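Local coordinates for protein Maltose/maltodextrin transport permease homologue (Bdellovibrio bacteriovorus HD100, PDB 6FFL) that binds maltotriose with this MalE-type solute-binding domain, which is fused to the transmembrane subunit MalF of a probable maltose/maltodextrin ABC transporter, at residues Pro80-Glu83 against Tyr89-Asn92; Tyr106-Ala111 against Tyr293-Pro298; Leu116-Asn121 against Thr127-Ser132; Ala168-Ala173 against Pro254-Thr259. All blocks are in the same frame, centred on the assembly; numbering follows the deposited sequence.

Contact 1: Pro80-Glu83 against Tyr89-Asn92; sequences PLDE and YFQN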
loop_
_atom_site.group_PDB
_atom_site.type_symbol
_atom_site.label_atom_id
_atom_site.label_comp_id
_atom_site.label_asym_id
_atom_site.label_seq_id
_atom_site.Cartn_x
_atom_site.Cartn_y
_atom_site.Cartn_z
ATOM N N PRO A 80 -16.352 -13.768 -9.109
ATOM C CA PRO A 80 -15.752 -13.235 -10.341
ATOM C C PRO A 80 -16.626 -12.107 -10.864
ATOM O O PRO A 80 -17.851 -12.208 -10.851
ATOM C CB PRO A 80 -15.757 -14.433 -11.301
ATOM C CG PRO A 80 -16.019 -15.631 -10.452
ATOM C CD PRO A 80 -16.799 -15.163 -9.267
ATOM N N LEU A 81 -15.988 -11.019 -11.303
ATOM C CA LEU A 81 -16.719 -9.833 -11.738
ATOM C C LEU A 81 -16.959 -9.788 -13.238
ATOM O O LEU A 81 -17.721 -8.933 -13.704
ATOM C CB LEU A 81 -15.961 -8.565 -11.315
ATOM C CG LEU A 81 -15.834 -8.426 -9.803
ATOM C CD1 LEU A 81 -15.014 -7.200 -9.445
ATOM C CD2 LEU A 81 -17.218 -8.392 -9.149
ATOM N N ASP A 82 -16.328 -10.683 -13.996
ATOM C CA ASP A 82 -16.403 -10.634 -15.453
ATOM C C ASP A 82 -17.842 -10.687 -15.950
ATOM O O ASP A 82 -18.244 -9.898 -16.811
ATOM C CB ASP A 82 -15.578 -11.782 -16.027
ATOM C CG ASP A 82 -14.134 -11.722 -15.568
ATOM O OD1 ASP A 82 -13.825 -12.241 -14.462
ATOM O OD2 ASP A 82 -13.324 -11.114 -16.296
ATOM N N GLU A 83 -18.634 -11.613 -15.420
ATOM C CA GLU A 83 -20.030 -11.716 -15.821
ATOM C C GLU A 83 -20.884 -10.630 -15.179
ATOM O O GLU A 83 -21.910 -10.236 -15.748
ATOM C CB GLU A 83 -20.573 -13.103 -15.465
ATOM C CG GLU A 83 -19.602 -14.266 -15.730
ATOM C CD GLU A 83 -18.534 -14.434 -14.644
ATOM O OE1 GLU A 83 -18.544 -13.656 -13.664
ATOM O OE2 GLU A 83 -17.683 -15.342 -14.776
ATOM N N TYR A 89 -16.369 -3.527 -19.727
ATOM C CA TYR A 89 -16.126 -2.723 -18.538
ATOM C C TYR A 89 -14.633 -2.611 -18.248
ATOM O O TYR A 89 -14.108 -1.509 -18.058
ATOM C CB TYR A 89 -16.875 -3.329 -17.347
ATOM C CG TYR A 89 -16.638 -2.628 -16.034
ATOM C CD1 TYR A 89 -15.647 -3.067 -15.164
ATOM C CD2 TYR A 89 -17.406 -1.531 -15.656
ATOM C CE1 TYR A 89 -15.417 -2.427 -13.964
ATOM C CE2 TYR A 89 -17.184 -0.883 -14.451
ATOM C CZ TYR A 89 -16.190 -1.336 -13.611
ATOM O OH TYR A 89 -15.957 -0.711 -12.407
ATOM N N PHE A 90 -13.926 -3.746 -18.214
ATOM C CA PHE A 90 -12.559 -3.736 -17.704
ATOM C C PHE A 90 -11.576 -3.067 -18.657
ATOM O O PHE A 90 -10.549 -2.552 -18.197
ATOM C CB PHE A 90 -12.119 -5.164 -17.368
ATOM C CG PHE A 90 -12.738 -5.678 -16.094
ATOM C CD1 PHE A 90 -12.257 -5.258 -14.867
ATOM C CD2 PHE A 90 -13.833 -6.526 -16.132
ATOM C CE1 PHE A 90 -12.836 -5.686 -13.688
ATOM C CE2 PHE A 90 -14.421 -6.965 -14.951
ATOM C CZ PHE A 90 -13.919 -6.536 -13.733
ATOM N N GLN A 91 -11.865 -3.047 -19.962
ATOM C CA GLN A 91 -10.962 -2.385 -20.899
ATOM C C GLN A 91 -10.927 -0.873 -20.710
ATOM O O GLN A 91 -10.045 -0.219 -21.276
ATOM C CB GLN A 91 -11.343 -2.723 -22.348
ATOM C CG GLN A 91 -12.821 -2.572 -22.667
ATOM C CD GLN A 91 -13.148 -2.695 -24.156
ATOM O OE1 GLN A 91 -13.150 -1.705 -24.895
ATOM N NE2 GLN A 91 -13.448 -3.914 -24.593
ATOM N N ASN A 92 -11.848 -0.308 -19.933
ATOM C CA ASN A 92 -11.874 1.132 -19.696
ATOM C C ASN A 92 -10.958 1.554 -18.561
ATOM O O ASN A 92 -10.866 2.758 -18.272
ATOM C CB ASN A 92 -13.302 1.601 -19.391
ATOM C CG ASN A 92 -14.249 1.394 -20.556
ATOM O OD1 ASN A 92 -15.439 1.135 -20.357
ATOM N ND2 ASN A 92 -13.731 1.494 -21.778
#
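Leu81 meets Phe90 at the far end of the phenyl ring: CB of Leu81 lies in the ring plane, at the edge, 3.8 Å from Phe90 CZ. The backbone follows the same line, with Leu81 O 4.0 Å from Phe90 CE2 and Asp82 CA 4.2 Å from that same carbon, approaching the ring obliquely. Phe90 gets there because its CG stands anti to its own carbonyl carbon (chi1 -75°), which sends the ring across to the turn at Leu81 and Asp82. Tyr89 backs the ring up from within its own segment, its CD1 3.8 Å above the plane of the Phe90 ring and over the centre. This is the tight part, all carbon packing apart from the glancing carbonyl.

Asp82 marks the passage to the looser side. Its carboxylate only grazes Phe90, and its OD2 is hydrogen-bonded to His105 ND1; since His105 also stacks on Phe90, the aspartate helps to fix the imidazole that the phenyl ring packs against. Beyond it Glu83, Gln91 and Asn92 turn to solvent.

The contact closes the tight bend between helix 82-85 and helix 87-90 in a lobe of the periplasmic-binding-protein fold. Both segments rest on strand 104-109: Leu81 shares a backbone hydrogen bond with His105, Pro80 packs on Tyr106, Asp82 touches Lys104, and Tyr89 lies on Ile108.

Contact 2: Tyr106-Ala111 against Tyr293-Pro298; sequences YMIGDA and YLTSTP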
loop_
_atom_site.group_PDB
_atom_site.type_symbol
_atom_site.label_atom_id
_atom_site.label_comp_id
_atom_site.label_asym_id
_atom_site.label_seq_id
_atom_site.Cartn_x
_atom_site.Cartn_y
_atom_site.Cartn_z
ATOM N N TYR A 106 -11.343 -10.445 -10.020
ATOM C CA TYR A 106 -12.034 -10.478 -8.740
ATOM C C TYR A 106 -12.114 -9.114 -8.063
ATOM O O TYR A 106 -12.772 -8.996 -7.023
ATOM C CB TYR A 106 -11.356 -11.490 -7.793
ATOM C CG TYR A 106 -11.563 -12.937 -8.224
ATOM C CD1 TYR A 106 -12.748 -13.603 -7.940
ATOM C CD2 TYR A 106 -10.568 -13.628 -8.904
ATOM C CE1 TYR A 106 -12.940 -14.934 -8.328
ATOM C CE2 TYR A 106 -10.751 -14.944 -9.302
ATOM C CZ TYR A 106 -11.929 -15.587 -9.010
ATOM O OH TYR A 106 -12.096 -16.892 -9.406
ATOM N N MET A 107 -11.474 -8.085 -8.623
ATOM C CA MET A 107 -11.376 -6.795 -7.962
ATOM C C MET A 107 -11.369 -5.692 -9.012
ATOM O O MET A 107 -10.775 -5.862 -10.080
ATOM C CB MET A 107 -10.098 -6.715 -7.111
ATOM C CG MET A 107 -9.775 -5.327 -6.625
ATOM S SD MET A 107 -8.264 -5.224 -5.646
ATOM C CE MET A 107 -8.747 -6.099 -4.148
ATOM N N ILE A 108 -12.011 -4.563 -8.712
ATOM C CA ILE A 108 -11.835 -3.362 -9.526
ATOM C C ILE A 108 -11.483 -2.200 -8.605
ATOM O O ILE A 108 -12.234 -1.884 -7.670
ATOM C CB ILE A 108 -13.070 -3.030 -10.386
ATOM C CG1 ILE A 108 -12.874 -1.671 -11.051
ATOM C CG2 ILE A 108 -14.363 -3.037 -9.560
ATOM C CD1 ILE A 108 -11.868 -1.722 -12.181
ATOM N N GLY A 109 -10.343 -1.568 -8.873
ATOM C CA GLY A 109 -9.898 -0.441 -8.084
ATOM C C GLY A 109 -10.325 0.891 -8.670
ATOM O O GLY A 109 -10.567 1.013 -9.869
ATOM N N ASP A 110 -10.411 1.889 -7.785
ATOM C CA ASP A 110 -10.800 3.232 -8.180
ATOM C C ASP A 110 -9.605 4.125 -8.478
ATOM O O ASP A 110 -9.790 5.241 -8.976
ATOM C CB ASP A 110 -11.685 3.869 -7.096
ATOM C CG ASP A 110 -11.083 3.784 -5.690
ATOM O OD1 ASP A 110 -10.191 2.943 -5.438
ATOM O OD2 ASP A 110 -11.532 4.568 -4.820
ATOM N N ALA A 111 -8.392 3.654 -8.206
ATOM C CA ALA A 111 -7.192 4.434 -8.461
ATOM C C ALA A 111 -6.065 3.471 -8.799
ATOM O O ALA A 111 -6.213 2.252 -8.715
ATOM C CB ALA A 111 -6.826 5.319 -7.256
ATOM N N TYR A 293 -21.111 2.563 -8.906
ATOM C CA TYR A 293 -21.025 3.973 -8.528
ATOM C C TYR A 293 -19.645 4.325 -7.968
ATOM O O TYR A 293 -19.061 5.359 -8.329
ATOM C CB TYR A 293 -22.117 4.308 -7.514
ATOM C CG TYR A 293 -22.007 5.708 -6.964
ATOM C CD1 TYR A 293 -22.316 6.808 -7.757
ATOM C CD2 TYR A 293 -21.595 5.931 -5.661
ATOM C CE1 TYR A 293 -22.214 8.095 -7.264
ATOM C CE2 TYR A 293 -21.494 7.216 -5.154
ATOM C CZ TYR A 293 -21.802 8.291 -5.962
ATOM O OH TYR A 293 -21.702 9.568 -5.466
ATOM N N LEU A 294 -19.109 3.491 -7.071
ATOM C CA LEU A 294 -17.860 3.847 -6.405
ATOM C C LEU A 294 -16.658 3.722 -7.324
ATOM O O LEU A 294 -15.579 4.212 -6.971
ATOM C CB LEU A 294 -17.645 2.989 -5.151
ATOM C CG LEU A 294 -18.635 3.253 -4.010
ATOM C CD1 LEU A 294 -18.442 2.249 -2.874
ATOM C CD2 LEU A 294 -18.517 4.691 -3.504
ATOM N N THR A 295 -16.814 3.091 -8.487
ATOM C CA THR A 295 -15.766 3.066 -9.490
ATOM C C THR A 295 -16.078 3.996 -10.658
ATOM O O THR A 295 -15.290 4.058 -11.609
ATOM C CB THR A 295 -15.539 1.636 -9.997
ATOM O OG1 THR A 295 -16.760 1.110 -10.527
ATOM C CG2 THR A 295 -15.039 0.718 -8.860
ATOM N N SER A 296 -17.187 4.735 -10.598
ATOM C CA SER A 296 -17.555 5.631 -11.687
ATOM C C SER A 296 -16.617 6.832 -11.719
ATOM O O SER A 296 -15.976 7.183 -10.726
ATOM C CB SER A 296 -19.015 6.097 -11.559
ATOM O OG SER A 296 -19.211 7.009 -10.490
ATOM N N THR A 297 -16.534 7.461 -12.888
ATOM C CA THR A 297 -15.573 8.548 -13.049
ATOM C C THR A 297 -15.866 9.738 -12.138
ATOM O O THR A 297 -14.904 10.309 -11.593
ATOM C CB THR A 297 -15.505 8.938 -14.532
ATOM O OG1 THR A 297 -14.731 7.950 -15.222
ATOM C CG2 THR A 297 -14.833 10.325 -14.730
ATOM N N PRO A 298 -17.121 10.138 -11.894
ATOM C CA PRO A 298 -17.348 11.203 -10.901
ATOM C C PRO A 298 -16.764 10.902 -9.531
ATOM O O PRO A 298 -16.179 11.801 -8.914
ATOM C CB PRO A 298 -18.878 11.320 -10.875
ATOM C CG PRO A 298 -19.274 10.982 -12.273
ATOM C CD PRO A 298 -18.346 9.866 -12.679
HETATM O O HOH W 1 -14.252 4.515 -4.530
#
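Ile108 turns CG1 away from its backbone N (chi1 172°), while Thr295, with chi1 57°, tucks OG1 between its own N and carbonyl carbon, leaving CG2 anti to the carbonyl carbon and facing Ile108. That methyl then settles between two branches of the isoleucine, 3.9 Å from Ile108 CG2 and just as far from Ile108 CG1. In the periplasmic-binding-protein fold this is a strand packed against a helix end: strand 104-109 of a lobe's central sheet meets the link between helices 281-294 and 297-307. Asp110 directly precedes strand 111-112, whose pairing with strand 310-311 probably belongs to the interlobe hinge.

The hydroxyl of Thr295 faces other partners, being hydrogen-bonded to Leu291 O and to Tyr89 OH, so the side chain is held by its polar branch and packs with its methyl. The link itself is pinned by Tyr293 O, which accepts from both Ser296 N and Ser296 OG, the latter at 2.7 Å.

Asp110 brings its CB to 3.9 Å from Leu294 O, and Tyr63 OH holds its OD1. The other carboxylate oxygen works through a bridging water, which donates to Asp110 OD2 at 2.7 Å and to Leu294 O at 2.8 Å.

Contact 3: Leu116-Asn121 against Thr127-Ser132; sequences LMLLYN and TPPKNS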
loop_
_atom_site.group_PDB
_atom_site.type_symbol
_atom_site.label_atom_id
_atom_site.label_comp_id
_atom_site.label_asym_id
_atom_site.label_seq_id
_atom_site.Cartn_x
_atom_site.Cartn_y
_atom_site.Cartn_z
ATOM N N LEU A 116 5.178 3.162 -2.608
ATOM C CA LEU A 116 5.994 3.897 -1.654
ATOM C C LEU A 116 6.971 4.828 -2.360
ATOM O O LEU A 116 7.404 4.579 -3.488
ATOM C CB LEU A 116 6.774 2.935 -0.770
ATOM C CG LEU A 116 5.911 2.066 0.130
ATOM C CD1 LEU A 116 6.806 1.020 0.808
ATOM C CD2 LEU A 116 5.182 2.908 1.160
ATOM N N MET A 117 7.340 5.898 -1.664
ATOM C CA MET A 117 8.244 6.891 -2.228
ATOM C C MET A 117 8.906 7.617 -1.069
ATOM O O MET A 117 8.534 7.430 0.088
ATOM C CB MET A 117 7.485 7.870 -3.127
ATOM C CG MET A 117 6.599 8.826 -2.354
ATOM S SD MET A 117 5.146 9.372 -3.278
ATOM C CE MET A 117 4.119 7.890 -3.203
ATOM N N LEU A 118 9.891 8.455 -1.392
ATOM C CA LEU A 118 10.453 9.371 -0.407
ATOM C C LEU A 118 9.612 10.640 -0.393
ATOM O O LEU A 118 9.257 11.168 -1.451
ATOM C CB LEU A 118 11.918 9.701 -0.732
ATOM C CG LEU A 118 12.673 10.485 0.350
ATOM C CD1 LEU A 118 13.054 9.551 1.483
ATOM C CD2 LEU A 118 13.918 11.165 -0.234
ATOM N N LEU A 119 9.241 11.095 0.802
ATOM C CA LEU A 119 8.604 12.391 0.975
ATOM C C LEU A 119 9.557 13.229 1.799
ATOM O O LEU A 119 10.237 12.703 2.685
ATOM C CB LEU A 119 7.238 12.290 1.690
ATOM C CG LEU A 119 6.160 11.454 0.986
ATOM C CD1 LEU A 119 6.268 9.978 1.375
ATOM C CD2 LEU A 119 4.778 12.011 1.337
ATOM N N TYR A 120 9.611 14.524 1.517
ATOM C CA TYR A 120 10.517 15.379 2.267
ATOM C C TYR A 120 9.812 16.684 2.589
ATOM O O TYR A 120 9.034 17.191 1.775
ATOM C CB TYR A 120 11.834 15.643 1.507
ATOM C CG TYR A 120 11.698 16.188 0.098
ATOM C CD1 TYR A 120 11.514 15.336 -0.985
ATOM C CD2 TYR A 120 11.791 17.555 -0.149
ATOM C CE1 TYR A 120 11.406 15.836 -2.285
ATOM C CE2 TYR A 120 11.682 18.059 -1.438
ATOM C CZ TYR A 120 11.491 17.198 -2.495
ATOM O OH TYR A 120 11.389 17.703 -3.774
ATOM N N ASN A 121 10.089 17.210 3.786
ATOM C CA ASN A 121 9.498 18.450 4.269
ATOM C C ASN A 121 10.339 19.616 3.759
ATOM O O ASN A 121 11.523 19.734 4.095
ATOM C CB ASN A 121 9.428 18.422 5.800
ATOM C CG ASN A 121 8.629 19.582 6.396
ATOM O OD1 ASN A 121 8.452 20.626 5.771
ATOM N ND2 ASN A 121 8.150 19.397 7.630
ATOM N N THR A 127 16.236 20.023 -2.112
ATOM C CA THR A 127 16.693 19.070 -3.121
ATOM C C THR A 127 16.823 17.698 -2.483
ATOM O O THR A 127 17.676 17.510 -1.599
ATOM C CB THR A 127 18.029 19.512 -3.722
ATOM O OG1 THR A 127 17.901 20.852 -4.204
ATOM C CG2 THR A 127 18.432 18.607 -4.877
ATOM N N PRO A 128 16.007 16.726 -2.868
ATOM C CA PRO A 128 16.037 15.423 -2.190
ATOM C C PRO A 128 17.292 14.649 -2.545
ATOM O O PRO A 128 17.894 14.868 -3.605
ATOM C CB PRO A 128 14.780 14.719 -2.726
ATOM C CG PRO A 128 14.504 15.366 -4.044
ATOM C CD PRO A 128 14.952 16.806 -3.897
ATOM N N PRO A 129 17.709 13.716 -1.687
ATOM C CA PRO A 129 18.855 12.867 -2.026
ATOM C C PRO A 129 18.502 11.913 -3.154
ATOM O O PRO A 129 17.393 11.376 -3.208
ATOM C CB PRO A 129 19.130 12.105 -0.725
ATOM C CG PRO A 129 17.779 12.022 -0.062
ATOM C CD PRO A 129 17.115 13.358 -0.388
ATOM N N LYS A 130 19.465 11.687 -4.051
ATOM C CA LYS A 130 19.250 10.799 -5.188
ATOM C C LYS A 130 19.841 9.409 -4.982
ATOM O O LYS A 130 19.523 8.495 -5.751
ATOM C CB LYS A 130 19.823 11.419 -6.474
ATOM C CG LYS A 130 21.304 11.759 -6.425
ATOM C CD LYS A 130 21.715 12.564 -7.656
ATOM C CE LYS A 130 23.213 12.847 -7.674
ATOM N NZ LYS A 130 23.539 14.096 -6.929
ATOM N N ASN A 131 20.683 9.220 -3.971
ATOM C CA ASN A 131 21.205 7.894 -3.672
ATOM C C ASN A 131 21.345 7.726 -2.166
ATOM O O ASN A 131 21.202 8.674 -1.391
ATOM C CB ASN A 131 22.549 7.634 -4.367
ATOM C CG ASN A 131 23.602 8.641 -3.992
ATOM O OD1 ASN A 131 23.915 8.818 -2.822
ATOM N ND2 ASN A 131 24.188 9.288 -4.999
ATOM N N SER A 132 21.653 6.492 -1.764
ATOM C CA SER A 132 21.652 6.139 -0.347
ATOM C C SER A 132 22.786 6.817 0.411
ATOM O O SER A 132 22.639 7.127 1.603
ATOM C CB SER A 132 21.722 4.610 -0.201
ATOM O OG SER A 132 22.945 4.094 -0.718
#
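Tyr120 overlaps Pro128 along the stretch of its side chain from CD1 through CE1 and CZ to OH, which runs obliquely past the pyrrolidine. Its CE1 is 3.6 Å from Pro128 CB and equally close to Pro128 CG, and the overlap runs on outward to the phenol oxygen, where Tyr120 OH comes within 3.7 Å of Pro128 CD. Three ring carbons of the proline thus take part. The tyrosine reaches this place with chi1 at 54°, its CG held between the backbone N and the carbonyl carbon.

Two residues back on the same side of the strand, Leu118 takes up the next proline. It does so with one branch: CD2 sits 3.9 Å from Pro129 CD, the leucine meeting the pyrrolidine at about a right angle, while Leu118 CD2 to Pro128 CB is a longer 4.4 Å. Tyr120 and Leu118, alternate residues of the strand, therefore meet Pro128 and Pro129 in turn, and the two consecutive rings pack along the strand by apolar contact.

Strand 116-121 is an inner strand of the four-stranded mixed sheet in one lobe of the periplasmic-binding-protein fold, flanked by strands 228-234 and 248-251. Pro128 also touches Ala251, and Met230 reaches both Leu118 and Pro129. From here the loop runs into helix 132-142, where Asn131 is the N-cap, its OD1 bonded to Glu134 N, and Leu135 and Leu138 cover Pro129.

Contact 4: Ala168-Ala173 against Pro254-Thr259; sequences APFIPA and PMISET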
loop_
_atom_site.group_PDB
_atom_site.type_symbol
_atom_site.label_atom_id
_atom_site.label_comp_id
_atom_site.label_asym_id
_atom_site.label_seq_id
_atom_site.Cartn_x
_atom_site.Cartn_y
_atom_site.Cartn_z
ATOM N N ALA A 168 10.290 -4.076 1.338
ATOM C CA ALA A 168 10.245 -4.757 0.045
ATOM C C ALA A 168 10.909 -4.013 -1.111
ATOM O O ALA A 168 11.545 -4.679 -1.944
ATOM C CB ALA A 168 8.781 -5.055 -0.310
ATOM N N PRO A 169 10.805 -2.683 -1.247
ATOM C CA PRO A 169 11.434 -2.044 -2.411
ATOM C C PRO A 169 12.937 -2.242 -2.456
ATOM O O PRO A 169 13.516 -2.249 -3.551
ATOM C CB PRO A 169 11.065 -0.561 -2.245
ATOM C CG PRO A 169 9.840 -0.563 -1.378
ATOM C CD PRO A 169 10.075 -1.699 -0.421
ATOM N N PHE A 170 13.589 -2.408 -1.305
ATOM C CA PHE A 170 15.047 -2.535 -1.301
ATOM C C PHE A 170 15.520 -3.897 -1.769
ATOM O O PHE A 170 16.658 -4.019 -2.235
ATOM C CB PHE A 170 15.609 -2.273 0.100
ATOM C CG PHE A 170 15.255 -0.916 0.639
ATOM C CD1 PHE A 170 15.877 0.225 0.148
ATOM C CD2 PHE A 170 14.293 -0.781 1.622
ATOM C CE1 PHE A 170 15.533 1.486 0.627
ATOM C CE2 PHE A 170 13.950 0.474 2.108
ATOM C CZ PHE A 170 14.572 1.603 1.611
ATOM N N ILE A 171 14.687 -4.920 -1.645
ATOM C CA ILE A 171 15.142 -6.280 -1.929
ATOM C C ILE A 171 15.698 -6.379 -3.349
ATOM O O ILE A 171 16.857 -6.787 -3.500
ATOM C CB ILE A 171 14.027 -7.304 -1.665
ATOM C CG1 ILE A 171 13.630 -7.257 -0.188
ATOM C CG2 ILE A 171 14.508 -8.700 -2.057
ATOM C CD1 ILE A 171 12.332 -8.034 0.148
ATOM N N PRO A 172 14.955 -6.020 -4.410
ATOM C CA PRO A 172 15.528 -6.134 -5.758
ATOM C C PRO A 172 16.689 -5.188 -6.009
ATOM O O PRO A 172 17.505 -5.471 -6.894
ATOM C CB PRO A 172 14.340 -5.809 -6.679
ATOM C CG PRO A 172 13.394 -5.009 -5.833
ATOM C CD PRO A 172 13.542 -5.586 -4.457
ATOM N N ALA A 173 16.796 -4.080 -5.268
ATOM C CA ALA A 173 17.954 -3.207 -5.445
ATOM C C ALA A 173 19.232 -3.857 -4.931
ATOM O O ALA A 173 20.332 -3.467 -5.350
ATOM C CB ALA A 173 17.718 -1.861 -4.743
ATOM N N PRO A 254 15.777 6.607 -2.670
ATOM C CA PRO A 254 17.064 6.831 -3.343
ATOM C C PRO A 254 17.746 5.539 -3.785
ATOM O O PRO A 254 17.654 4.493 -3.132
ATOM C CB PRO A 254 17.891 7.562 -2.281
ATOM C CG PRO A 254 16.878 8.299 -1.480
ATOM C CD PRO A 254 15.672 7.367 -1.411
ATOM N N MET A 255 18.450 5.640 -4.908
ATOM C CA MET A 255 19.213 4.522 -5.451
ATOM C C MET A 255 20.249 4.035 -4.443
ATOM O O MET A 255 20.899 4.823 -3.753
ATOM C CB MET A 255 19.886 4.974 -6.752
ATOM C CG MET A 255 20.974 4.070 -7.318
ATOM S SD MET A 255 21.837 4.859 -8.716
ATOM C CE MET A 255 20.529 4.845 -9.933
ATOM N N ILE A 256 20.394 2.716 -4.340
ATOM C CA ILE A 256 21.418 2.174 -3.452
ATOM C C ILE A 256 22.789 2.417 -4.064
ATOM O O ILE A 256 23.086 1.936 -5.163
ATOM C CB ILE A 256 21.181 0.683 -3.194
ATOM C CG1 ILE A 256 19.771 0.494 -2.628
ATOM C CG2 ILE A 256 22.307 0.089 -2.330
ATOM C CD1 ILE A 256 19.570 1.227 -1.299
ATOM N N SER A 257 23.638 3.166 -3.346
ATOM C CA SER A 257 24.928 3.563 -3.908
ATOM C C SER A 257 25.780 2.356 -4.290
ATOM O O SER A 257 26.449 2.368 -5.330
ATOM C CB SER A 257 25.687 4.437 -2.909
ATOM O OG SER A 257 25.141 5.743 -2.891
ATOM N N GLU A 258 25.767 1.306 -3.465
ATOM C CA GLU A 258 26.636 0.152 -3.683
ATOM C C GLU A 258 26.249 -0.668 -4.907
ATOM O O GLU A 258 27.099 -1.384 -5.456
ATOM C CB GLU A 258 26.613 -0.757 -2.444
ATOM C CG GLU A 258 27.438 -0.246 -1.263
ATOM C CD GLU A 258 26.767 0.881 -0.461
ATOM O OE1 GLU A 258 25.563 1.176 -0.664
ATOM O OE2 GLU A 258 27.463 1.463 0.404
ATOM N N THR A 259 24.993 -0.593 -5.346
ATOM C CA THR A 259 24.513 -1.451 -6.421
ATOM C C THR A 259 24.083 -0.690 -7.664
ATOM O O THR A 259 23.952 -1.305 -8.727
ATOM C CB THR A 259 23.321 -2.302 -5.940
ATOM O OG1 THR A 259 22.148 -1.480 -5.868
ATOM C CG2 THR A 259 23.602 -2.895 -4.540
#
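The short, weakly bonded helix at about 170-173 packs against the loop that follows strand 248-251, in the lobe of the periplasmic-binding-protein fold built on the four-stranded sheet; Ala173 meets that loop at Ile256 and Thr259. The polar link is one hydrogen bond, from Thr259 OG1 to Ala173 O at 2.7 Å. It is fairly straight at the acceptor, with a C=O...O angle of 152°, and the hydroxyl lies 22° out of the carbonyl plane. The rest of the threonine crowds round the same oxygen, with Thr259 CB 3.3 Å and Thr259 CG2 3.4 Å from Ala173 O. The carbonyl of Ala173 is thereby given a partner from a distant part of the chain.

Beside this bond lies the apolar half. Ile256 presents its longer branch: CG1 packs on Ala173 CB at 3.8 Å, and CD1 carries on to Phe170 CD1, 4.1 Å away. The isoleucine and the phenylalanine cross at about a right angle, and the methyl approaches the ring obliquely. With chi1 at -56°, CG1 of Ile256 stands anti to its carbonyl carbon, which aims this branch at the helix. The loop turns back on itself here, Thr259 N bonding to Ile256 O at 3.2 Å, so that both residues reach Ala173.

Phe170 packs on helix 191-205, its ring meeting Phe199 and touching Thr196, while Ile253 and Pro263 flank it from the loops. Towards helix 132-142, Ser257 bonds to Ser132 and Gln133.

The four contacts fall into two pairs, one in each lobe. Contacts 1 and 2 adjoin through strand 104-109 and a probable hydrogen bond between the hydroxyls of Tyr89 and Thr295; contacts 3 and 4 adjoin where Ser132 N probably bonds to Met255 O. Between contacts 1 and 3 the centres are about 37 Å apart. All four bury most of their touching residues, though Asp82 in contact 1 and Pro128 in contact 3 are partly exposed, and so is Thr259 in contact 4. Contacts 1 and 3 close short bends with apolar packing. The other two join distant parts of the chain and add polar links: a bridging water in contact 2, a direct hydroxyl-carbonyl bond in contact 4.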